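Local coordinates for putative fimbrial associated sortase-like protein (Corynebacterium diphtheriae, PDB 6BWE), which probably acts as a class C sortase, a membrane-linked cysteine transpeptidase that joins pilin subunits into fimbriae, seen here as its sortase-domain part, at residues A[32-37]-A[111-116]; A[105-110]-A[122-127]; A[159-164]-A[199-204]. The protein carries 2 engineered substitutions. One frame throughout, in Å; residues are numbered along the deposited sequence. Where two conformers were deposited one is given.

Contact 1. Residues A[32-37]-A[111-116]; sequences EAARQY and SALPVG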
loop_
_atom_site.group_PDB
_atom_site.type_symbol
_atom_site.label_atom_id
_atom_site.label_comp_id
_atom_site.label_asym_id
_atom_site.label_seq_id
_atom_site.Cartn_x
_atom_site.Cartn_y
_atom_site.Cartn_z
ATOM N N GLU A 32 19.066 -7.173 -0.719
ATOM C CA GLU A 32 19.083 -5.817 -0.244
ATOM C C GLU A 32 18.117 -4.947 -1.046
ATOM O O GLU A 32 17.368 -4.153 -0.483
ATOM C CB GLU A 32 20.505 -5.229 -0.285
ATOM C CG GLU A 32 21.290 -5.518 0.994
ATOM C CD GLU A 32 20.702 -4.772 2.197
ATOM O OE1 GLU A 32 20.814 -3.512 2.244
ATOM O OE2 GLU A 32 20.080 -5.431 3.075
ATOM N N ALA A 33 18.164 -5.087 -2.366
ATOM C CA ALA A 33 17.232 -4.326 -3.212
ATOM C C ALA A 33 15.781 -4.628 -2.863
ATOM O O ALA A 33 14.927 -3.725 -2.886
ATOM C CB ALA A 33 17.476 -4.602 -4.683
ATOM N N ALA A 34 15.477 -5.888 -2.570
ATOM C CA ALA A 34 14.090 -6.246 -2.213
ATOM C C ALA A 34 13.667 -5.728 -0.844
ATOM O O ALA A 34 12.495 -5.366 -0.636
ATOM C CB ALA A 34 13.906 -7.732 -2.250
ATOM N N ARG A 35 14.585 -5.723 0.096
ATOM C CA ARG A 35 14.331 -5.063 1.392
ATOM C C ARG A 35 14.071 -3.556 1.234
ATOM O O ARG A 35 13.172 -3.018 1.871
ATOM C CB ARG A 35 15.490 -5.253 2.359
ATOM C CG ARG A 35 15.653 -6.649 2.868
ATOM C CD ARG A 35 16.877 -6.754 3.777
ATOM N NE ARG A 35 17.223 -8.165 3.859
ATOM C CZ ARG A 35 18.343 -8.743 3.414
ATOM N NH1 ARG A 35 19.334 -8.044 2.864
ATOM N NH2 ARG A 35 18.463 -10.057 3.555
ATOM N N GLN A 36 14.839 -2.891 0.384
ATOM C CA GLN A 36 14.589 -1.481 0.056
ATOM C C GLN A 36 13.179 -1.281 -0.584
ATOM O O GLN A 36 12.412 -0.364 -0.190
ATOM C CB GLN A 36 15.670 -0.950 -0.883
ATOM C CG GLN A 36 15.416 0.489 -1.328
ATOM C CD GLN A 36 16.516 1.100 -2.154
ATOM O OE1 GLN A 36 17.171 2.079 -1.747
ATOM N NE2 GLN A 36 16.700 0.575 -3.332
ATOM N N TYR A 37 12.841 -2.137 -1.548
ATOM C CA TYR A 37 11.514 -2.129 -2.160
ATOM C C TYR A 37 10.440 -2.230 -1.058
ATOM O O TYR A 37 9.496 -1.423 -1.016
ATOM C CB TYR A 37 11.345 -3.243 -3.215
ATOM C CG TYR A 37 9.919 -3.380 -3.673
ATOM C CD1 TYR A 37 9.427 -2.634 -4.713
ATOM C CD2 TYR A 37 9.027 -4.190 -2.967
ATOM C CE1 TYR A 37 8.095 -2.701 -5.082
ATOM C CE2 TYR A 37 7.693 -4.267 -3.324
ATOM C CZ TYR A 37 7.220 -3.533 -4.367
ATOM O OH TYR A 37 5.884 -3.637 -4.707
ATOM N N SER A 111 1.756 -6.161 -0.945
ATOM C CA SER A 111 2.322 -6.729 0.260
ATOM C C SER A 111 3.829 -6.835 0.032
ATOM O O SER A 111 4.293 -6.807 -1.107
ATOM C CB SER A 111 1.702 -8.092 0.598
ATOM O OG SER A 111 2.048 -9.101 -0.380
ATOM N N ALA A 112 4.589 -6.933 1.124
ATOM C CA ALA A 112 6.047 -7.019 1.045
ATOM C C ALA A 112 6.462 -8.299 0.309
ATOM O O ALA A 112 5.783 -9.332 0.361
ATOM C CB ALA A 112 6.669 -7.023 2.432
ATOM N N LEU A 113 7.562 -8.195 -0.405
ATOM C CA LEU A 113 8.208 -9.359 -0.987
ATOM C C LEU A 113 8.754 -10.270 0.117
ATOM O O LEU A 113 9.133 -9.773 1.187
ATOM C CB LEU A 113 9.369 -8.886 -1.857
ATOM C CG LEU A 113 9.032 -8.109 -3.120
ATOM C CD1 LEU A 113 10.309 -7.500 -3.650
ATOM C CD2 LEU A 113 8.370 -9.005 -4.154
ATOM N N PRO A 114 8.794 -11.606 -0.121
ATOM C CA PRO A 114 9.042 -12.511 1.010
ATOM C C PRO A 114 10.536 -12.711 1.258
ATOM O O PRO A 114 11.075 -13.776 0.986
ATOM C CB PRO A 114 8.328 -13.785 0.583
ATOM C CG PRO A 114 8.487 -13.811 -0.897
ATOM C CD PRO A 114 8.228 -12.348 -1.262
ATOM N N VAL A 115 11.171 -11.650 1.757
ATOM C CA VAL A 115 12.590 -11.626 2.130
ATOM C C VAL A 115 12.780 -11.382 3.636
ATOM O O VAL A 115 13.897 -11.184 4.064
ATOM C CB VAL A 115 13.386 -10.618 1.298
ATOM C CG1 VAL A 115 13.422 -11.065 -0.148
ATOM C CG2 VAL A 115 12.810 -9.193 1.400
ATOM N N GLY A 116 11.693 -11.419 4.415
ATOM C CA GLY A 116 11.757 -11.236 5.872
ATOM C C GLY A 116 11.938 -9.773 6.255
ATOM O O GLY A 116 12.122 -8.901 5.381
HETATM O O HOH W 1 16.489 -11.841 4.239
HETATM O O HOH W 2 15.084 -9.058 5.711
HETATM O O HOH W 3 4.124 -5.364 -3.422
#
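Ala-34 of helix 24-39 sets its CB against two side chains of the loop 111-116. The CB lies 3.9 Å from Leu-113 CD1 and 4.0 Å from Val-115 CG1. Leu-113 also crosses Tyr-37 at about a right angle, with its CD1 3.6 Å from Tyr-37 CD2. With chi1 at 170°, CG of Tyr-37 stands anti to the backbone N, which lays the ring beside Leu-113. Val-115 turns its other branch to the aliphatic part of Arg-35, CG2 to CG. No direct hydrogen bond joins the two segments, but waters do. Two of them lie at the edge of the Arg-35 guanidinium, in its plane. One accepts from Arg-35 NH2 at 2.7 Å, the other from Arg-35 NE at 3.0 Å, and both reach Val-115 O. A third water links Tyr-37 OH to Ser-111 O. In the conformer given, Glu-32 OE2 adds a salt bridge to Arg-35 NH1 (2.7 Å), somewhat tilted from the guanidinium plane. An inverse gamma turn centred on Pro-114 lets Leu-113 and Val-115 both face the helix. Helix 24-39 thus packs on the loop between strands 105-107 and 123-125, with helix 59-66 beside Leu-113 and Tyr-37, and strand 147-152 beside Val-115.

Contact 2. Residues A[105-110]-A[122-127]; sequences LGHLYG and PVITGH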
loop_
_atom_site.group_PDB
_atom_site.type_symbol
_atom_site.label_atom_id
_atom_site.label_comp_id
_atom_site.label_asym_id
_atom_site.label_seq_id
_atom_site.Cartn_x
_atom_site.Cartn_y
_atom_site.Cartn_z
ATOM N N LEU A 105 2.197 -20.455 -7.212
ATOM C CA LEU A 105 1.669 -19.481 -6.279
ATOM C C LEU A 105 1.946 -18.086 -6.774
ATOM O O LEU A 105 2.928 -17.839 -7.464
ATOM C CB LEU A 105 2.269 -19.692 -4.899
ATOM C CG LEU A 105 2.013 -21.103 -4.322
ATOM C CD1 LEU A 105 2.784 -21.283 -3.038
ATOM C CD2 LEU A 105 0.527 -21.403 -4.119
ATOM N N GLY A 106 1.043 -17.180 -6.429
ATOM C CA GLY A 106 1.177 -15.790 -6.751
ATOM C C GLY A 106 1.462 -14.925 -5.534
ATOM O O GLY A 106 0.832 -15.074 -4.471
ATOM N N HIS A 107 2.377 -13.982 -5.680
ATOM C CA HIS A 107 2.619 -13.005 -4.631
ATOM C C HIS A 107 1.649 -11.842 -4.838
ATOM O O HIS A 107 1.533 -11.337 -5.956
ATOM C CB HIS A 107 4.070 -12.526 -4.632
ATOM C CG HIS A 107 4.292 -11.357 -3.739
ATOM N ND1 HIS A 107 4.277 -10.058 -4.201
ATOM C CD2 HIS A 107 4.451 -11.287 -2.394
ATOM C CE1 HIS A 107 4.443 -9.235 -3.172
ATOM N NE2 HIS A 107 4.520 -9.960 -2.064
ATOM N N LEU A 108 0.949 -11.435 -3.773
ATOM C CA LEU A 108 -0.014 -10.354 -3.872
ATOM C C LEU A 108 0.669 -8.988 -3.851
ATOM O O LEU A 108 1.180 -8.545 -2.819
ATOM C CB LEU A 108 -1.058 -10.481 -2.765
ATOM C CG LEU A 108 -2.360 -9.707 -2.850
ATOM C CD1 LEU A 108 -3.043 -9.786 -4.211
ATOM C CD2 LEU A 108 -3.291 -10.214 -1.765
ATOM N N TYR A 109 0.695 -8.345 -5.011
ATOM C CA TYR A 109 1.196 -7.011 -5.159
ATOM C C TYR A 109 0.519 -6.080 -4.127
ATOM O O TYR A 109 -0.710 -6.128 -3.939
ATOM C CB TYR A 109 0.933 -6.499 -6.597
ATOM C CG TYR A 109 1.404 -5.062 -6.720
ATOM C CD1 TYR A 109 2.762 -4.752 -6.703
ATOM C CD2 TYR A 109 0.479 -4.021 -6.771
ATOM C CE1 TYR A 109 3.188 -3.415 -6.767
ATOM C CE2 TYR A 109 0.882 -2.712 -6.827
ATOM C CZ TYR A 109 2.222 -2.406 -6.803
ATOM O OH TYR A 109 2.548 -1.072 -6.848
ATOM N N GLY A 110 1.318 -5.272 -3.457
ATOM C CA GLY A 110 0.833 -4.431 -2.363
ATOM C C GLY A 110 1.163 -4.964 -0.987
ATOM O O GLY A 110 0.819 -4.320 0.023
ATOM N N PRO A 122 4.203 -10.354 3.709
ATOM C CA PRO A 122 3.905 -10.907 2.396
ATOM C C PRO A 122 2.651 -11.755 2.416
ATOM O O PRO A 122 2.388 -12.453 3.404
ATOM C CB PRO A 122 5.103 -11.809 2.104
ATOM C CG PRO A 122 6.218 -11.288 2.950
ATOM C CD PRO A 122 5.543 -10.752 4.185
ATOM N N VAL A 123 1.874 -11.654 1.345
ATOM C CA VAL A 123 0.723 -12.489 1.148
ATOM C C VAL A 123 0.935 -13.304 -0.142
ATOM O O VAL A 123 1.228 -12.745 -1.201
ATOM C CB VAL A 123 -0.549 -11.674 1.107
ATOM C CG1 VAL A 123 -1.743 -12.606 0.899
ATOM C CG2 VAL A 123 -0.662 -10.857 2.390
ATOM N N ILE A 124 0.823 -14.614 -0.007
ATOM C CA ILE A 124 1.132 -15.588 -1.065
ATOM C C ILE A 124 -0.163 -16.354 -1.298
ATOM O O ILE A 124 -0.684 -16.970 -0.348
ATOM C CB ILE A 124 2.192 -16.619 -0.611
ATOM C CG1 ILE A 124 3.452 -15.961 -0.076
ATOM C CG2 ILE A 124 2.509 -17.592 -1.741
ATOM C CD1 ILE A 124 4.119 -15.077 -1.026
ATOM N N THR A 125 -0.663 -16.319 -2.527
ATOM C CA THR A 125 -1.948 -16.920 -2.901
ATOM C C THR A 125 -1.787 -18.158 -3.795
ATOM O O THR A 125 -0.877 -18.227 -4.638
ATOM C CB THR A 125 -2.824 -15.929 -3.686
ATOM O OG1 THR A 125 -2.342 -15.835 -5.036
ATOM C CG2 THR A 125 -2.842 -14.557 -3.019
ATOM N N GLY A 126 -2.683 -19.122 -3.636
ATOM C CA GLY A 126 -2.728 -20.286 -4.520
ATOM C C GLY A 126 -4.147 -20.797 -4.627
ATOM O O GLY A 126 -4.992 -20.570 -3.721
ATOM N N HIS A 127 -4.377 -21.565 -5.677
ATOM C CA HIS A 127 -5.697 -22.093 -5.974
ATOM C C HIS A 127 -5.875 -23.404 -5.250
ATOM O O HIS A 127 -4.910 -24.142 -5.019
ATOM C CB HIS A 127 -5.919 -22.337 -7.472
ATOM C CG HIS A 127 -6.424 -21.149 -8.221
ATOM N ND1 HIS A 127 -7.133 -20.125 -7.624
ATOM C CD2 HIS A 127 -6.302 -20.803 -9.528
ATOM C CE1 HIS A 127 -7.421 -19.199 -8.521
ATOM N NE2 HIS A 127 -6.942 -19.592 -9.689
#
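The His-107 ring turns an edge to Ile-124. Its CD2 lies 4.0 Å from Ile-124 CD1, which sits near the ring plane, and the two side chains cross at about a right angle. The ring of Tyr-64 meets this imidazole with planes about 35° apart. Both ring nitrogens are engaged outside the pair of strands, ND1 with Tyr-64 OH and NE2 with Ala-112 O, which fixes the rotation of the ring.

The backbones are joined by a short hydrogen-bond ladder. Gly-106 and Thr-125 form an antiparallel hydrogen-bonded pair. Gly-106 N gives to Thr-125 O at 2.8 Å, and Thr-125 N returns a nearly straight bond to Gly-106 O, also 2.8 Å. In the conformer given, Thr-125 OG1 adds a weak bond to the same Gly-106 O at 3.3 Å, so this oxygen takes two donors from one residue. Leu-108 N continues the ladder to Val-123 O at 2.9 Å. Strands 105-107 and 123-125 are neighbours in the sortase beta-barrel. Strand 88-94 pairs with the first on its far side, and strand 183-187 with the second.

Leu-105 lies on the same face as Ile-124, with its CB 3.8 Å from Ile-124 CG2. Its CG is anti to the carbonyl carbon (chi1 -58°), and CD2 comes within 3.5 Å of Gly-126 CA. That approach is tight, made where Gly-126 has no side chain. On the other side of the ladder, Leu-108 and Val-123 lie alongside each other, CD2 to CG1 at 3.9 Å in the conformer given. Gly-126 O bonds to Thr-188 OG1, next to Cys-189, the predicted acyl-thioester residue, modified here to S-hydroxycysteine. His-127, the predicted proton donor and acceptor, follows directly after Gly-126.

Contact 3. Residues A[159-164]-A[199-204]; sequences YEVDAI and LLVRAH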
loop_
_atom_site.group_PDB
_atom_site.type_symbol
_atom_site.label_atom_id
_atom_site.label_comp_id
_atom_site.label_asym_id
_atom_site.label_seq_id
_atom_site.Cartn_x
_atom_site.Cartn_y
_atom_site.Cartn_z
ATOM N N TYR A 159 9.145 -19.949 9.031
ATOM C CA TYR A 159 7.989 -19.363 9.687
ATOM C C TYR A 159 7.241 -20.468 10.397
ATOM O O TYR A 159 7.348 -21.639 10.008
ATOM C CB TYR A 159 7.090 -18.687 8.647
ATOM C CG TYR A 159 7.730 -17.434 8.107
ATOM C CD1 TYR A 159 7.399 -16.190 8.637
ATOM C CD2 TYR A 159 8.703 -17.493 7.096
ATOM C CE1 TYR A 159 8.024 -15.029 8.195
ATOM C CE2 TYR A 159 9.345 -16.332 6.646
ATOM C CZ TYR A 159 8.993 -15.110 7.197
ATOM O OH TYR A 159 9.597 -13.946 6.811
ATOM N N GLU A 160 6.467 -20.096 11.414
ATOM C CA GLU A 160 5.654 -21.050 12.148
ATOM C C GLU A 160 4.204 -20.561 12.226
ATOM O O GLU A 160 3.963 -19.423 12.599
ATOM C CB GLU A 160 6.289 -21.236 13.539
ATOM C CG GLU A 160 5.386 -21.819 14.585
ATOM C CD GLU A 160 6.089 -22.017 15.926
ATOM O OE1 GLU A 160 7.324 -22.278 15.954
ATOM O OE2 GLU A 160 5.386 -21.914 16.945
ATOM N N VAL A 161 3.250 -21.438 11.922
ATOM C CA VAL A 161 1.842 -21.059 11.827
ATOM C C VAL A 161 1.288 -20.678 13.185
ATOM O O VAL A 161 1.507 -21.401 14.154
ATOM C CB VAL A 161 0.962 -22.191 11.233
ATOM C CG1 VAL A 161 -0.517 -21.801 11.222
ATOM C CG2 VAL A 161 1.424 -22.522 9.812
ATOM N N ASP A 162 0.599 -19.540 13.239
ATOM C CA ASP A 162 0.014 -19.043 14.500
ATOM C C ASP A 162 -1.465 -18.649 14.408
ATOM O O ASP A 162 -2.061 -18.323 15.426
ATOM C CB ASP A 162 0.835 -17.875 15.083
ATOM C CG ASP A 162 0.928 -16.682 14.135
ATOM O OD1 ASP A 162 -0.100 -16.178 13.682
ATOM O OD2 ASP A 162 2.050 -16.244 13.844
ATOM N N ALA A 163 -2.062 -18.691 13.220
ATOM C CA ALA A 163 -3.473 -18.347 13.054
ATOM C C ALA A 163 -4.019 -18.913 11.744
ATOM O O ALA A 163 -3.340 -18.960 10.704
ATOM C CB ALA A 163 -3.705 -16.844 13.131
ATOM N N ILE A 164 -5.254 -19.382 11.840
ATOM C CA ILE A 164 -5.966 -20.043 10.765
ATOM C C ILE A 164 -7.376 -19.466 10.787
ATOM O O ILE A 164 -8.087 -19.664 11.757
ATOM C CB ILE A 164 -5.987 -21.562 10.953
ATOM C CG1 ILE A 164 -4.577 -22.133 10.858
ATOM C CG2 ILE A 164 -6.871 -22.222 9.890
ATOM C CD1 ILE A 164 -4.466 -23.598 11.239
ATOM N N LEU A 199 -9.457 -18.902 2.941
ATOM C CA LEU A 199 -8.672 -19.446 4.039
ATOM C C LEU A 199 -7.357 -18.676 4.146
ATOM O O LEU A 199 -6.637 -18.566 3.134
ATOM C CB LEU A 199 -8.426 -20.926 3.825
ATOM C CG LEU A 199 -7.455 -21.600 4.793
ATOM C CD1 LEU A 199 -8.040 -21.643 6.200
ATOM C CD2 LEU A 199 -7.110 -22.986 4.278
ATOM N N LEU A 200 -7.065 -18.146 5.343
ATOM C CA LEU A 200 -5.858 -17.355 5.628
ATOM C C LEU A 200 -5.099 -18.090 6.710
ATOM O O LEU A 200 -5.627 -18.296 7.827
ATOM C CB LEU A 200 -6.176 -15.929 6.134
ATOM C CG LEU A 200 -6.504 -14.817 5.126
ATOM C CD1 LEU A 200 -7.620 -15.208 4.182
ATOM C CD2 LEU A 200 -6.866 -13.521 5.840
ATOM N N VAL A 201 -3.853 -18.455 6.387
ATOM C CA VAL A 201 -2.996 -19.167 7.287
ATOM C C VAL A 201 -1.821 -18.220 7.551
ATOM O O VAL A 201 -1.034 -17.938 6.627
ATOM C CB VAL A 201 -2.495 -20.498 6.685
ATOM C CG1 VAL A 201 -1.419 -21.137 7.572
ATOM C CG2 VAL A 201 -3.626 -21.497 6.553
ATOM N N ARG A 202 -1.741 -17.712 8.778
ATOM C CA ARG A 202 -0.746 -16.732 9.160
ATOM C C ARG A 202 0.372 -17.401 9.947
ATOM O O ARG A 202 0.124 -18.330 10.769
ATOM C CB ARG A 202 -1.401 -15.631 10.000
ATOM C CG ARG A 202 -0.550 -14.383 10.169
ATOM C CD ARG A 202 -1.201 -13.333 11.060
ATOM N NE ARG A 202 -1.209 -13.802 12.463
ATOM C CZ ARG A 202 -2.021 -13.362 13.423
ATOM N NH1 ARG A 202 -2.913 -12.397 13.203
ATOM N NH2 ARG A 202 -1.933 -13.903 14.640
ATOM N N ALA A 203 1.584 -16.917 9.742
ATOM C CA ALA A 203 2.761 -17.481 10.391
ATOM C C ALA A 203 3.767 -16.405 10.719
ATOM O O ALA A 203 3.772 -15.375 10.038
ATOM C CB ALA A 203 3.377 -18.528 9.481
ATOM N N HIS A 204 4.616 -16.635 11.742
ATOM C CA HIS A 204 5.592 -15.653 12.168
ATOM C C HIS A 204 6.986 -16.238 12.029
ATOM O O HIS A 204 7.169 -17.439 12.108
ATOM C CB HIS A 204 5.330 -15.162 13.621
ATOM C CG HIS A 204 5.407 -16.250 14.648
ATOM N ND1 HIS A 204 4.317 -17.028 14.995
ATOM C CD2 HIS A 204 6.457 -16.739 15.349
ATOM C CE1 HIS A 204 4.698 -17.942 15.875
ATOM N NE2 HIS A 204 5.992 -17.790 16.103
#
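Val-161, Val-201 and Ala-203 make the close-packed face of this antiparallel pair. Val-161 and Ala-203 form a non-hydrogen-bonded pair with their CA atoms 4.0 Å apart, and Val-161 CG1 touches Val-201 CG1 at 3.8 Å. Ile-148, Val-142 and Leu-139 cover this face from strand 147-152 and nearby loops. Ile-164, an exposed residue, closes this face with CG2 beside Leu-199 CD1.

The opposite face is polar and partly open to solvent. A classic beta bulge shapes it, setting two residues, Asp-162 and Ala-163, against the single Arg-202. Arg-202 O accepts a bond from Asp-162 N at 2.8 Å and a weak one from Ala-163 N. The bulge brings the Asp-162 carboxylate over to the other strand. Its CG sits between the backbone N and the carbonyl carbon (chi1 60°), where the carboxylate reaches both Arg-202 and His-204.

NE and NH2 of Arg-202 both close on OD1 of Asp-162. NE meets the syn lone pair of OD1 at 2.9 Å. NH2 reaches the same OD1 at 3.1 Å, but from above the carboxylate plane. Ala-163 CB sits over one face of the guanidinium. The other oxygen, Asp-162 OD2, takes His-204 ND1 at 2.7 Å through its anti lone pair. Ring and carboxylate are nearly coplanar, 10° apart. Glu-160 runs alongside His-204, with CB over one face of the imidazole and CG 4.1 Å from CE1.

Both carboxylate oxygens are therefore bound, so Asp-162 probably stays ionised. The nearby acids may raise the basicity of His-204, though Arg-202 offsets the charge of Asp-162 and Glu-160 OE2 also bonds weakly to His-145. This His-carboxylate bond is separate from the predicted active-site His-127.

In the fold
Contacts 1 and 2 are buried, while contact 3 is partly buried and has one solvent-facing side. Contacts 2 and 3 each join neighbouring strands of the same sheet, with strand 183-187 between the two pairs. Contact 1 instead fastens the N-terminal helix to the loop that connects the strands of contact 2. That shared loop brings contacts 1 and 2 together: Ser-111 OG bonds to Val-123 N, and both contacts touch the second subunit. Contact 3 touches contact 1 where the Tyr-159 hydroxyl, hydrogen-bonded to Asp-182, packs on Gly-116. Apolar groups and bridging waters hold contact 1, backbone bonds dominate contact 2, and contact 3 adds a charged cluster.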